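Local coordinates for protein carboxylase (Deinococcus radiodurans, PDB 5H80) that probably catalyses the ATP-dependent carboxylation of biotin, as the biotin carboxylase domain of a single-chain bacterial carboxylase, at residues L151-V157 against Q289-V294; A235-E239 against A272-P276; Q241-Q247 against K295-L299; V249-W253 against A355-A361; H325-E330 against V402-T406. One frame throughout, in Å; residues are numbered along the deposited sequence. Where two conformers were deposited one is given.

Interaction 1 (L151-V157 against Q289-V294); sequences LAQRLGV and QLAQEV
Leu151 sets its CG anti to the backbone N (chi1 -174°), and Glu293 does nearly the same (chi1 -158°). These two turns bring Leu151 CD1 to 3.8 Å from Glu293 CG. The contact is helix-to-helix packing within the ATP-binding region: the C-terminal ends of helices 145-154 and 277-293 lie against each other. Helix 145-154 closes in a Schellman motif. Gly156 has positive phi, and the chain bonds back into the last turn through Gly156 N to Gln153 O and Val157 N to Ala152 O.

The apolar part is built mostly of leucines. Leu155 CD2 meets Leu290 CD2 at 3.9 Å, and Leu151 CD2 meets Val294 CG1 at 4.1 Å. Leu290 CD2 also rests on Ala152 CA. Leu155 CD2 further lies 3.9 Å from Glu293 CB. Phe314 of strand 312-318 touches Ala152, Val157 and Leu290, so the sheet backs this side. Cutting Leu155 back to an alanine is likely to open a gap between the helices, beside Leu290 CD2 and Glu293 CB.

The outer end is polar. The extended Gln289 side chain runs past Leu155 in the opposite direction. Its NE2 donates to Leu155 O at 3.2 Å, in the carbonyl plane and on a lone pair. One water donates both to that oxygen and, at 2.7 Å, to Gln289 OE1.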
# COMPACT_ATOMS: atom_id res chain seq x y z
N LEU A 151 20.69 0.62 33.68
CA LEU A 151 20.94 -0.36 32.61
C LEU A 151 21.68 0.27 31.43
O LEU A 151 22.71 -0.30 31.00
CB LEU A 151 19.66 -0.97 32.07
CG LEU A 151 19.75 -2.10 31.05
CD1 LEU A 151 20.48 -3.34 31.57
CD2 LEU A 151 18.36 -2.54 30.65
N ALA A 152 21.24 1.43 30.98
CA ALA A 152 21.93 2.11 29.89
C ALA A 152 23.41 2.37 30.29
O ALA A 152 24.35 1.98 29.61
CB ALA A 152 21.23 3.37 29.52
N GLN A 153 23.58 2.97 31.47
CA GLN A 153 24.90 3.31 31.99
C GLN A 153 25.83 2.12 32.12
O GLN A 153 26.97 2.25 31.74
CB GLN A 153 24.78 3.97 33.33
CG GLN A 153 24.21 5.37 33.25
CD GLN A 153 23.98 5.94 34.59
OE1 GLN A 153 23.63 5.23 35.51
NE2 GLN A 153 24.15 7.22 34.71
N ARG A 154 25.35 0.97 32.60
CA ARG A 154 26.15 -0.25 32.71
C ARG A 154 26.58 -0.88 31.38
O ARG A 154 27.64 -1.45 31.24
CB ARG A 154 25.39 -1.27 33.61
CG ARG A 154 25.27 -0.77 35.06
CD ARG A 154 24.70 -1.78 36.07
NE ARG A 154 23.30 -1.48 36.42
CZ ARG A 154 22.21 -2.01 35.85
NH1 ARG A 154 22.30 -2.93 34.90
NH2 ARG A 154 21.03 -1.63 36.25
N LEU A 155 25.78 -0.67 30.36
CA LEU A 155 26.12 -1.04 28.98
C LEU A 155 26.91 -0.03 28.16
O LEU A 155 27.18 -0.28 26.96
CB LEU A 155 24.78 -1.40 28.21
CG LEU A 155 24.22 -2.83 28.12
CD1 LEU A 155 24.84 -3.83 29.01
CD2 LEU A 155 22.68 -2.82 28.22
N GLY A 156 27.28 1.11 28.72
CA GLY A 156 28.00 2.12 27.93
C GLY A 156 27.17 3.03 27.01
O GLY A 156 27.71 3.85 26.24
N VAL A 157 25.81 2.96 27.15
CA VAL A 157 24.89 3.70 26.32
C VAL A 157 24.69 5.06 26.99
O VAL A 157 24.24 5.14 28.18
CB VAL A 157 23.51 2.97 26.12
CG1 VAL A 157 22.57 3.86 25.37
CG2 VAL A 157 23.66 1.61 25.44
N GLN A 289 21.96 -3.89 22.26
CA GLN A 289 22.58 -4.13 23.62
C GLN A 289 21.54 -4.07 24.73
O GLN A 289 21.42 -5.02 25.43
CB GLN A 289 23.63 -3.07 23.95
CG GLN A 289 24.91 -3.16 23.16
CD GLN A 289 25.91 -2.14 23.63
OE1 GLN A 289 25.97 -0.95 23.14
NE2 GLN A 289 26.58 -2.50 24.73
N LEU A 290 20.68 -3.06 24.74
CA LEU A 290 19.59 -2.93 25.68
C LEU A 290 18.66 -4.13 25.59
O LEU A 290 18.27 -4.74 26.58
CB LEU A 290 18.84 -1.65 25.40
CG LEU A 290 19.67 -0.45 25.74
CD1 LEU A 290 19.02 0.79 25.17
CD2 LEU A 290 19.89 -0.32 27.24
N ALA A 291 18.28 -4.49 24.36
CA ALA A 291 17.27 -5.54 24.18
C ALA A 291 17.83 -6.93 24.56
O ALA A 291 17.19 -7.78 25.21
CB ALA A 291 16.96 -5.60 22.68
N GLN A 292 19.04 -7.17 24.11
CA GLN A 292 19.78 -8.44 24.34
C GLN A 292 19.97 -8.63 25.87
O GLN A 292 19.70 -9.72 26.35
CB GLN A 292 21.10 -8.55 23.61
CG GLN A 292 21.93 -9.78 23.95
CD GLN A 292 21.46 -11.01 23.21
OE1 GLN A 292 20.56 -10.96 22.36
NE2 GLN A 292 22.08 -12.15 23.50
N GLU A 293 20.28 -7.56 26.57
CA GLU A 293 20.54 -7.65 28.04
C GLU A 293 19.32 -8.16 28.80
O GLU A 293 19.48 -8.96 29.77
CB GLU A 293 21.03 -6.35 28.67
CG GLU A 293 21.80 -6.58 29.99
CD GLU A 293 23.06 -7.43 29.83
OE1 GLU A 293 23.70 -7.46 28.72
OE2 GLU A 293 23.43 -8.12 30.82
N VAL A 294 18.11 -7.74 28.40
CA VAL A 294 16.83 -8.33 28.96
C VAL A 294 16.22 -9.55 28.25
O VAL A 294 15.16 -10.04 28.70
CB VAL A 294 15.77 -7.29 29.15
CG1 VAL A 294 16.34 -6.08 29.90
CG2 VAL A 294 15.16 -6.78 27.77
O HOH W 1 27.35 1.01 24.29

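Interaction 2 (A235-E239 against A272-P276); sequences ARHIE and APHLP
The guanidinium of Arg236 meets two backbone carbonyls at its edge, Pro273 O and His274 O, both near its plane. Ala272 CB approaches the group obliquely. The contact belongs to the ATP-grasp fold expected of biotin carboxylases. Here the start of strand 236-245, in the antiparallel sheet, meets the loop that leads into helix 277-293. Pro276 takes the N-cap position of that helix.

Two nitrogens share one acceptor. Arg236 NH2 donates to Pro273 O at 2.7 Å. NH1 adds a weak bond to Pro273 O at 3.0 Å. The NH2 bond leaves the guanidinium plane by 17°. His274 O is farther off, 3.6 Å from Arg236 NH1. The arginine chain bends at chi3 (56°), which turns the group toward the loop. Its NE is taken by a salt bridge to Asp256, so the neighbouring strand 249-256 helps to fix the rotation of the guanidinium.

Beside this polar grip lies a small apolar patch. Ile238 and Leu275 reach toward each other tip to tip. Ala272 CB lies 4.3 Å from Ile238 CD1. Leu283 of helix 277-293 and Val306 of strand 299-306 also touch Ile238. The patch therefore ties sheet, loop and helix together. Its nearest pair is Ile238 CD1 and Leu275 CD1, 3.7 Å apart.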
# COMPACT_ATOMS: atom_id res chain seq x y z
N ALA A 235 18.57 18.92 18.70
CA ALA A 235 18.56 17.50 18.39
C ALA A 235 17.33 16.97 17.63
O ALA A 235 16.20 17.48 17.70
CB ALA A 235 18.77 16.70 19.63
N ARG A 236 17.60 15.91 16.91
CA ARG A 236 16.61 15.03 16.33
C ARG A 236 16.21 13.82 17.22
O ARG A 236 17.01 13.28 17.98
CB ARG A 236 17.11 14.56 14.94
CG ARG A 236 17.20 15.74 13.96
CD ARG A 236 18.00 15.34 12.68
NE ARG A 236 17.43 14.13 12.01
CZ ARG A 236 17.87 13.64 10.85
NH1 ARG A 236 18.94 14.19 10.20
NH2 ARG A 236 17.35 12.54 10.36
N HIS A 237 14.95 13.39 17.06
CA HIS A 237 14.38 12.28 17.75
C HIS A 237 14.51 11.15 16.79
O HIS A 237 13.84 11.17 15.79
CB HIS A 237 12.94 12.49 18.11
CG HIS A 237 12.28 11.29 18.72
ND1 HIS A 237 11.83 11.27 20.02
CD2 HIS A 237 11.97 10.06 18.22
CE1 HIS A 237 11.34 10.08 20.32
NE2 HIS A 237 11.30 9.37 19.21
N ILE A 238 15.39 10.24 17.10
CA ILE A 238 15.62 9.02 16.27
C ILE A 238 15.49 7.74 17.11
O ILE A 238 16.08 7.63 18.17
CB ILE A 238 16.97 9.10 15.57
CG1 ILE A 238 17.17 10.37 14.71
CG2 ILE A 238 17.06 7.93 14.62
CD1 ILE A 238 18.50 10.44 13.91
N GLU A 239 14.66 6.80 16.65
CA GLU A 239 14.26 5.65 17.48
C GLU A 239 14.52 4.42 16.66
O GLU A 239 14.37 4.45 15.44
CB GLU A 239 12.83 5.68 17.93
CG GLU A 239 11.73 5.65 16.80
CD GLU A 239 10.32 5.98 17.30
OE1 GLU A 239 10.15 6.56 18.41
OE2 GLU A 239 9.36 5.65 16.62
N ALA A 272 15.36 7.63 8.71
CA ALA A 272 15.76 8.97 9.08
C ALA A 272 16.50 9.73 7.95
O ALA A 272 17.58 9.24 7.60
CB ALA A 272 16.67 8.89 10.31
N PRO A 273 15.95 10.86 7.48
CA PRO A 273 16.64 11.56 6.33
C PRO A 273 17.99 12.08 6.64
O PRO A 273 18.22 12.60 7.76
CB PRO A 273 15.65 12.59 5.85
CG PRO A 273 14.35 12.29 6.54
CD PRO A 273 14.61 11.43 7.75
N HIS A 274 18.97 11.91 5.72
CA HIS A 274 20.26 12.59 5.85
C HIS A 274 21.03 12.13 7.10
O HIS A 274 21.46 12.99 7.90
CB HIS A 274 20.10 14.13 5.85
CG HIS A 274 19.48 14.66 4.62
ND1 HIS A 274 19.93 14.26 3.37
CD2 HIS A 274 18.42 15.46 4.40
CE1 HIS A 274 19.20 14.85 2.44
NE2 HIS A 274 18.23 15.51 3.04
N LEU A 275 20.90 10.84 7.44
CA LEU A 275 21.58 10.24 8.55
C LEU A 275 22.81 9.46 8.14
O LEU A 275 22.73 8.41 7.44
CB LEU A 275 20.64 9.29 9.25
CG LEU A 275 21.12 8.72 10.66
CD1 LEU A 275 21.38 9.77 11.75
CD2 LEU A 275 20.23 7.61 11.20
N PRO A 276 23.98 9.87 8.63
CA PRO A 276 25.16 9.10 8.22
C PRO A 276 25.15 7.66 8.79
O PRO A 276 24.72 7.43 9.99
CB PRO A 276 26.31 9.82 8.91
CG PRO A 276 25.81 11.19 9.06
CD PRO A 276 24.37 10.97 9.52

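Interaction 3 (Q241-Q247 against K295-L299); sequences QVAGDGQ and KYRCL
Gly244 and Cys298 form the tight centre of this contact. They are an antiparallel hydrogen-bonded pair, joining the end of strand 236-245 to the entry of strand 299-306. Gly244 N donates to Cys298 O at 3.0 Å, and Cys298 N donates back to Gly244 O at 2.9 Å. The backbones are so close that Gly244 CA lies 3.4 Å from Tyr296 O. A CB on Gly244 would clash with that oxygen. Non-hydrogen-bonded pairs flank the centre: Ala243 with Leu299, and Asp245 with Arg297. On the Ala243 side the methyl CB packs on Leu299 CD2 at 3.8 Å, while Leu336 and Gln340 of helix 336-344 touch the same leucine.

The other end is looser. Gly246 N still donates to Tyr296 O at 3.0 Å, but with positive phi the chain then turns away. An Asx turn shapes it, with Asp245 OD1 accepting from Gln247 N. Lys295 bends at chi2 and chi3 (both near -60°), which folds it back so that NZ makes only a weak bond to Gln247 O at 3.4 Å. Lys295 and Gln247 are both solvent-exposed. The Arg297 guanidinium lies with one face over the Asp245 carbonyl. CZ is 2.9 Å from Asp245 O, and NH1 and NH2 are poorly aimed for hydrogen bonding.

The strand joint thus rests on backbone bonds, with glycines where a side chain would collide. At the outer end, the arginine charge probably interacts with the carbonyl dipole through its face.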
# COMPACT_ATOMS: atom_id res chain seq x y z
N GLN A 241 13.53 0.39 15.91
CA GLN A 241 12.62 -0.72 16.08
C GLN A 241 13.35 -2.02 16.31
O GLN A 241 14.18 -2.43 15.41
CB GLN A 241 11.80 -0.86 14.76
CG GLN A 241 10.81 -1.96 14.83
CD GLN A 241 9.60 -1.65 15.80
OE1 GLN A 241 8.85 -0.76 15.58
NE2 GLN A 241 9.61 -2.35 17.01
N VAL A 242 13.09 -2.61 17.48
CA VAL A 242 13.49 -3.93 17.86
C VAL A 242 12.44 -5.00 17.89
O VAL A 242 11.26 -4.81 18.11
CB VAL A 242 14.30 -3.88 19.18
CG1 VAL A 242 14.67 -5.25 19.71
CG2 VAL A 242 15.56 -3.03 18.98
N ALA A 243 12.92 -6.19 17.65
CA ALA A 243 12.18 -7.40 17.84
C ALA A 243 13.06 -8.44 18.46
O ALA A 243 14.25 -8.62 18.07
CB ALA A 243 11.62 -7.97 16.45
N GLY A 244 12.44 -9.32 19.20
CA GLY A 244 13.08 -10.49 19.83
C GLY A 244 12.23 -11.69 20.07
O GLY A 244 10.99 -11.63 20.14
N ASP A 245 12.88 -12.83 20.24
CA ASP A 245 12.12 -14.07 20.50
C ASP A 245 12.46 -14.65 21.87
O ASP A 245 12.22 -15.84 22.17
CB ASP A 245 12.31 -15.00 19.36
CG ASP A 245 13.74 -15.46 19.23
OD1 ASP A 245 14.66 -15.17 20.14
OD2 ASP A 245 14.02 -16.00 18.16
N GLY A 246 13.11 -13.82 22.68
CA GLY A 246 13.66 -14.33 23.96
C GLY A 246 15.01 -15.01 23.97
O GLY A 246 15.57 -15.18 25.01
N GLN A 247 15.56 -15.39 22.81
CA GLN A 247 16.90 -15.95 22.67
C GLN A 247 17.80 -15.06 21.92
O GLN A 247 18.98 -15.02 22.21
CB GLN A 247 16.86 -17.31 21.99
CG GLN A 247 15.88 -18.32 22.58
CD GLN A 247 15.90 -19.65 21.85
OE1 GLN A 247 16.67 -20.52 22.21
NE2 GLN A 247 15.08 -19.79 20.78
N LYS A 295 16.91 -10.13 27.25
CA LYS A 295 16.34 -11.28 26.53
C LYS A 295 14.97 -10.94 25.97
O LYS A 295 13.97 -11.65 26.15
CB LYS A 295 16.27 -12.51 27.49
CG LYS A 295 17.64 -12.78 28.12
CD LYS A 295 18.73 -13.07 27.10
CE LYS A 295 18.38 -14.27 26.25
NZ LYS A 295 19.59 -14.72 25.51
N TYR A 296 14.94 -9.82 25.23
CA TYR A 296 13.64 -9.27 24.87
C TYR A 296 12.84 -10.21 24.00
O TYR A 296 13.40 -10.89 23.22
CB TYR A 296 13.82 -7.88 24.17
CG TYR A 296 12.65 -7.00 24.14
CD1 TYR A 296 12.38 -6.08 25.20
CD2 TYR A 296 11.73 -7.09 23.15
CE1 TYR A 296 11.26 -5.21 25.17
CE2 TYR A 296 10.59 -6.28 23.10
CZ TYR A 296 10.28 -5.36 24.12
OH TYR A 296 9.22 -4.57 24.13
N ARG A 297 11.52 -10.24 24.27
CA ARG A 297 10.54 -10.95 23.48
C ARG A 297 9.42 -9.99 23.07
O ARG A 297 8.97 -9.14 23.83
CB ARG A 297 10.00 -12.23 24.18
CG ARG A 297 9.18 -13.20 23.22
CD ARG A 297 8.66 -14.43 23.94
NE ARG A 297 9.70 -15.26 24.52
CZ ARG A 297 10.12 -16.45 24.10
NH1 ARG A 297 11.11 -17.07 24.80
NH2 ARG A 297 9.62 -17.05 23.00
N CYS A 298 9.09 -10.09 21.76
CA CYS A 298 8.04 -9.34 21.01
C CYS A 298 8.68 -8.05 20.49
O CYS A 298 9.86 -8.16 20.09
CB CYS A 298 6.72 -9.14 21.76
SG CYS A 298 6.02 -10.64 22.36
N LEU A 299 7.95 -6.95 20.41
CA LEU A 299 8.42 -5.71 19.89
C LEU A 299 8.74 -4.67 20.94
O LEU A 299 7.96 -4.49 21.87
CB LEU A 299 7.47 -5.09 18.85
CG LEU A 299 6.99 -5.84 17.60
CD1 LEU A 299 6.02 -5.01 16.75
CD2 LEU A 299 8.17 -6.36 16.79

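Interaction 4 (V249-W253 against A355-A361); sequences VTHLW and ATQPADA
Thr250, His251 and Trp253 hold the chain 355-361 to strand 249-256, an outermost strand of the four-stranded antiparallel sheet. The second segment is a loop that ends in a type I beta turn, Pro358 to Ala361. It leads on toward strand 367-374.

Hydrogen bonds between side chains and backbone dominate. Thr250 OG1 works both ways: it donates to Ala355 O, on a lone pair, at an unusually short 2.5 Å, and accepts from Gln357 N at 3.0 Å. A chi1 of -163° sets OG1 toward the loop. His251 NE2 donates to Pro358 O at 2.8 Å, from above the carbonyl plane. The turn's own Ala361 N reaches that oxygen from the opposite face. His251 ND1 accepts from Trp253 N, so both ring nitrogens are used, which probably fixes the ring's orientation. Gln357 NE2 donates to His251 O at 2.9 Å.

Two rings meet the Gln357 amide nitrogen with their faces. NE2 lies over one face of the His251 ring and over one face of the Trp253 ring. The amide plane is 31° from the imidazole and 69° from the indole. Gln357 CG makes an off-centre CH-pi contact with the His251 ring.

Two waters complete the set. One donates to Val249 O and Gln357 O, the other to His251 O and Ala355 O.

Pro363 and Pro364 also touch Trp253. At the turn, Trp253 NE1 donates to Ala361 O at 3.0 Å, with the oxygen close to the indole plane.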
# COMPACT_ATOMS: atom_id res chain seq x y z
N VAL A 249 17.81 -11.21 19.28
CA VAL A 249 17.25 -9.95 19.03
C VAL A 249 17.69 -9.54 17.58
O VAL A 249 18.77 -9.90 17.03
CB VAL A 249 17.67 -8.89 20.14
CG1 VAL A 249 17.04 -9.25 21.48
CG2 VAL A 249 19.19 -8.70 20.17
N THR A 250 16.82 -8.72 17.00
CA THR A 250 17.05 -8.08 15.74
C THR A 250 16.40 -6.71 15.67
O THR A 250 15.86 -6.20 16.69
CB THR A 250 16.60 -9.01 14.60
OG1 THR A 250 17.17 -8.61 13.36
CG2 THR A 250 15.07 -9.00 14.50
N HIS A 251 16.46 -6.07 14.51
CA HIS A 251 16.07 -4.72 14.30
C HIS A 251 15.44 -4.55 12.91
O HIS A 251 15.70 -5.33 11.98
CB HIS A 251 17.16 -3.73 14.54
CG HIS A 251 18.22 -3.71 13.45
ND1 HIS A 251 18.10 -3.01 12.29
CD2 HIS A 251 19.37 -4.42 13.34
CE1 HIS A 251 19.21 -3.20 11.54
NE2 HIS A 251 19.91 -4.11 12.13
N LEU A 252 14.60 -3.57 12.83
CA LEU A 252 14.03 -3.01 11.53
C LEU A 252 14.52 -1.55 11.31
O LEU A 252 13.72 -0.67 10.91
CB LEU A 252 12.52 -3.18 11.38
CG LEU A 252 11.94 -4.55 11.12
CD1 LEU A 252 12.62 -5.22 9.90
CD2 LEU A 252 12.08 -5.32 12.36
N TRP A 253 15.80 -1.24 11.65
CA TRP A 253 16.39 0.05 11.46
C TRP A 253 15.66 1.14 12.26
O TRP A 253 15.05 0.84 13.30
CB TRP A 253 16.52 0.41 9.91
CG TRP A 253 17.42 -0.65 9.23
CD1 TRP A 253 18.77 -0.65 9.11
CD2 TRP A 253 16.95 -1.76 8.48
NE1 TRP A 253 19.18 -1.73 8.37
CE2 TRP A 253 18.08 -2.45 7.99
CE3 TRP A 253 15.64 -2.29 8.22
CZ2 TRP A 253 17.97 -3.61 7.18
CZ3 TRP A 253 15.55 -3.51 7.45
CH2 TRP A 253 16.67 -4.07 6.91
N ALA A 355 14.45 -11.22 9.65
CA ALA A 355 15.86 -11.56 9.60
C ALA A 355 16.62 -11.14 10.88
O ALA A 355 16.36 -10.02 11.43
CB ALA A 355 16.44 -11.01 8.33
N THR A 356 17.50 -12.02 11.37
CA THR A 356 18.34 -11.69 12.53
C THR A 356 19.55 -11.06 11.90
O THR A 356 20.20 -11.69 11.06
CB THR A 356 18.67 -12.92 13.35
OG1 THR A 356 17.47 -13.52 13.71
CG2 THR A 356 19.44 -12.57 14.61
N GLN A 357 19.72 -9.76 12.15
CA GLN A 357 20.71 -8.98 11.41
C GLN A 357 21.52 -8.04 12.25
O GLN A 357 21.01 -7.54 13.33
CB GLN A 357 20.09 -8.32 10.22
CG GLN A 357 18.91 -7.38 10.57
CD GLN A 357 18.29 -6.72 9.40
OE1 GLN A 357 18.53 -7.07 8.25
NE2 GLN A 357 17.38 -5.78 9.70
N PRO A 358 22.78 -7.77 11.78
CA PRO A 358 23.63 -6.89 12.57
C PRO A 358 23.24 -5.42 12.47
O PRO A 358 22.50 -4.99 11.61
CB PRO A 358 25.06 -7.18 12.05
CG PRO A 358 24.83 -7.40 10.59
CD PRO A 358 23.49 -8.19 10.55
N ALA A 359 23.69 -4.67 13.45
CA ALA A 359 23.45 -3.26 13.54
C ALA A 359 23.80 -2.51 12.26
O ALA A 359 23.14 -1.55 11.97
CB ALA A 359 24.22 -2.66 14.71
N ASP A 360 24.86 -2.94 11.51
CA ASP A 360 25.30 -2.20 10.29
C ASP A 360 24.69 -2.78 9.03
O ASP A 360 25.09 -2.41 7.94
CB ASP A 360 26.78 -2.24 10.15
CG ASP A 360 27.33 -3.58 9.89
OD1 ASP A 360 26.70 -4.69 9.97
OD2 ASP A 360 28.61 -3.55 9.67
N ALA A 361 23.59 -3.48 9.16
CA ALA A 361 22.95 -4.12 7.98
C ALA A 361 22.55 -3.02 7.05
O ALA A 361 22.01 -1.97 7.43
CB ALA A 361 21.75 -4.99 8.32
O HOH W 2 20.92 -8.78 15.61
O HOH W 3 14.60 -7.97 10.89

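Interaction 5 (H325-E330 against V402-T406); sequences HTVTEE and VRVDT. With EDO (1,2-ethanediol), chain G.
Glu329 OE1 is gripped end-on by two nitrogens of Arg403. NH1 donates at 2.8 Å to Glu329 OE1, and NH2 donates to the same atom at 3.0 Å. Both bonds run close to the guanidinium plane, while the carboxylate is turned 37° from it. Glu330 takes the other N-H of NH1, on the side of Arg403 CD. Its OE2 accepts from Arg403 NH1 at 2.8 Å through its anti lone pair, with the two planes 83° apart. The bend of Glu330 at chi2 (-50°) brings that oxygen back to the arginine.

Within its own strand Arg403 meets Asp405 side-on. NE donates to Asp405 OD1 at 2.7 Å, almost straight, and NH2 donates to Asp405 OD2 at 2.9 Å. The four residues form a salt-bridge network. It joins helix 325-332 of the ATP-binding region to strand 402-406 of the biotin carboxylase C-terminal region. Three carboxylates round its edge fix the rotation of the guanidinium. A leucine in place of Arg403 would probably leave Glu330 and Asp405 without their charged mate and the clustered carboxylates uncompensated.

Thr326 covers one face of the guanidinium. Its CG2 lies 3.7 Å from Arg403 NH2. Thr326 OG1 bonds instead to Gln370, and the other oxygen of Glu329, OE2, pairs with Arg46. Pro400 of the second subunit packs on Arg403 and Asp405. A 1,2-ethanediol, probably from the crystallisation liquor, donates from O1 to Glu330 OE2 at 2.7 Å and also bonds Arg430 of the second subunit.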
# COMPACT_ATOMS: atom_id res chain seq x y z
N HIS A 325 4.63 2.39 13.88
CA HIS A 325 5.18 1.13 13.45
C HIS A 325 4.81 1.06 11.92
O HIS A 325 5.63 0.49 11.18
CB HIS A 325 4.55 -0.04 14.17
CG HIS A 325 3.12 -0.31 13.76
ND1 HIS A 325 2.04 0.37 14.24
CD2 HIS A 325 2.62 -1.18 12.82
CE1 HIS A 325 0.91 -0.08 13.66
NE2 HIS A 325 1.24 -1.03 12.79
N THR A 326 3.72 1.73 11.58
CA THR A 326 3.29 1.73 10.12
C THR A 326 4.39 2.16 9.09
O THR A 326 4.53 1.54 7.94
CB THR A 326 2.14 2.66 9.91
OG1 THR A 326 2.59 3.94 10.33
CG2 THR A 326 0.89 2.20 10.72
N VAL A 327 5.14 3.20 9.36
CA VAL A 327 6.19 3.67 8.38
C VAL A 327 7.31 2.67 8.12
O VAL A 327 7.77 2.51 6.98
CB VAL A 327 6.81 5.05 8.70
CG1 VAL A 327 5.99 6.19 8.18
CG2 VAL A 327 7.07 5.25 10.19
N THR A 328 7.73 1.96 9.16
CA THR A 328 8.69 0.95 9.06
C THR A 328 8.14 -0.19 8.25
O THR A 328 8.84 -0.72 7.41
CB THR A 328 9.01 0.41 10.48
OG1 THR A 328 9.64 1.47 11.22
CG2 THR A 328 9.90 -0.79 10.48
N GLU A 329 6.89 -0.55 8.52
CA GLU A 329 6.20 -1.60 7.72
C GLU A 329 6.31 -1.27 6.24
O GLU A 329 6.64 -2.16 5.44
CB GLU A 329 4.71 -1.70 8.18
CG GLU A 329 4.60 -2.38 9.56
CD GLU A 329 3.15 -2.82 9.89
OE1 GLU A 329 2.21 -2.19 9.38
OE2 GLU A 329 2.97 -3.79 10.61
N GLU A 330 5.95 -0.10 5.81
CA GLU A 330 5.88 0.19 4.37
C GLU A 330 7.30 0.37 3.77
O GLU A 330 7.56 -0.07 2.59
CB GLU A 330 4.96 1.38 4.14
CG GLU A 330 3.46 1.25 4.45
CD GLU A 330 2.88 0.10 3.85
OE1 GLU A 330 3.03 -0.05 2.60
OE2 GLU A 330 2.39 -0.75 4.55
N VAL A 402 0.17 4.88 -1.17
CA VAL A 402 -0.51 5.49 -0.04
C VAL A 402 -1.16 4.36 0.76
O VAL A 402 -1.79 3.49 0.21
CB VAL A 402 -1.64 6.44 -0.61
CG1 VAL A 402 -2.70 6.77 0.44
CG2 VAL A 402 -1.00 7.60 -1.26
N ARG A 403 -1.15 4.46 2.09
CA ARG A 403 -1.85 3.53 2.96
C ARG A 403 -2.46 4.40 4.06
O ARG A 403 -1.77 5.27 4.61
CB ARG A 403 -0.84 2.59 3.63
CG ARG A 403 -1.31 1.96 4.93
CD ARG A 403 -0.30 1.00 5.49
NE ARG A 403 -0.70 0.55 6.82
CZ ARG A 403 0.06 -0.32 7.54
NH1 ARG A 403 1.24 -0.82 7.09
NH2 ARG A 403 -0.36 -0.73 8.77
N VAL A 404 -3.70 4.09 4.44
CA VAL A 404 -4.40 4.82 5.51
C VAL A 404 -4.95 3.87 6.57
O VAL A 404 -5.77 3.03 6.24
CB VAL A 404 -5.55 5.69 4.99
CG1 VAL A 404 -6.24 6.43 6.15
CG2 VAL A 404 -5.09 6.74 3.98
N ASP A 405 -4.54 4.06 7.83
CA ASP A 405 -4.98 3.27 8.96
C ASP A 405 -5.92 4.19 9.80
O ASP A 405 -5.49 5.25 10.36
CB ASP A 405 -3.85 2.68 9.87
CG ASP A 405 -3.05 1.57 9.22
OD1 ASP A 405 -3.01 1.50 7.95
OD2 ASP A 405 -2.53 0.72 9.93
N THR A 406 -7.18 3.76 9.91
CA THR A 406 -8.23 4.53 10.61
C THR A 406 -9.24 3.51 11.26
O THR A 406 -9.21 2.32 11.06
CB THR A 406 -8.89 5.57 9.66
OG1 THR A 406 -9.81 6.51 10.32
CG2 THR A 406 -9.60 4.87 8.51
C1 EDO G . 1.82 -3.88 5.55
O1 EDO G . 2.88 -3.42 4.69
C2 EDO G . 2.14 -5.11 6.34
O2 EDO G . 2.54 -6.04 5.32

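Overall arrangement
Interactions 2, 3 and 4 all use the antiparallel sheet: 2 and 3 share strand 236-245, and 4 sits on its neighbour 249-256. Interactions 3 and 4 touch through backbone bonds such as Ala243 O to Thr250 N. Interaction 1 adjoins both, and its Ala291 packs on Val242 and Val249. Interactions 3 and 5 are buried; 1, 2 and 4 are partly so. The chemistry follows the place. Helix packing in 1 is mainly apolar. Interaction 3 relies on strand backbone bonds. In 2 and 4 side chains hold loop carbonyls. Interaction 5, its centre about 12 Å from the centre of the chain and near the second subunit, is charged, and touches 4 at Leu252 and Thr328.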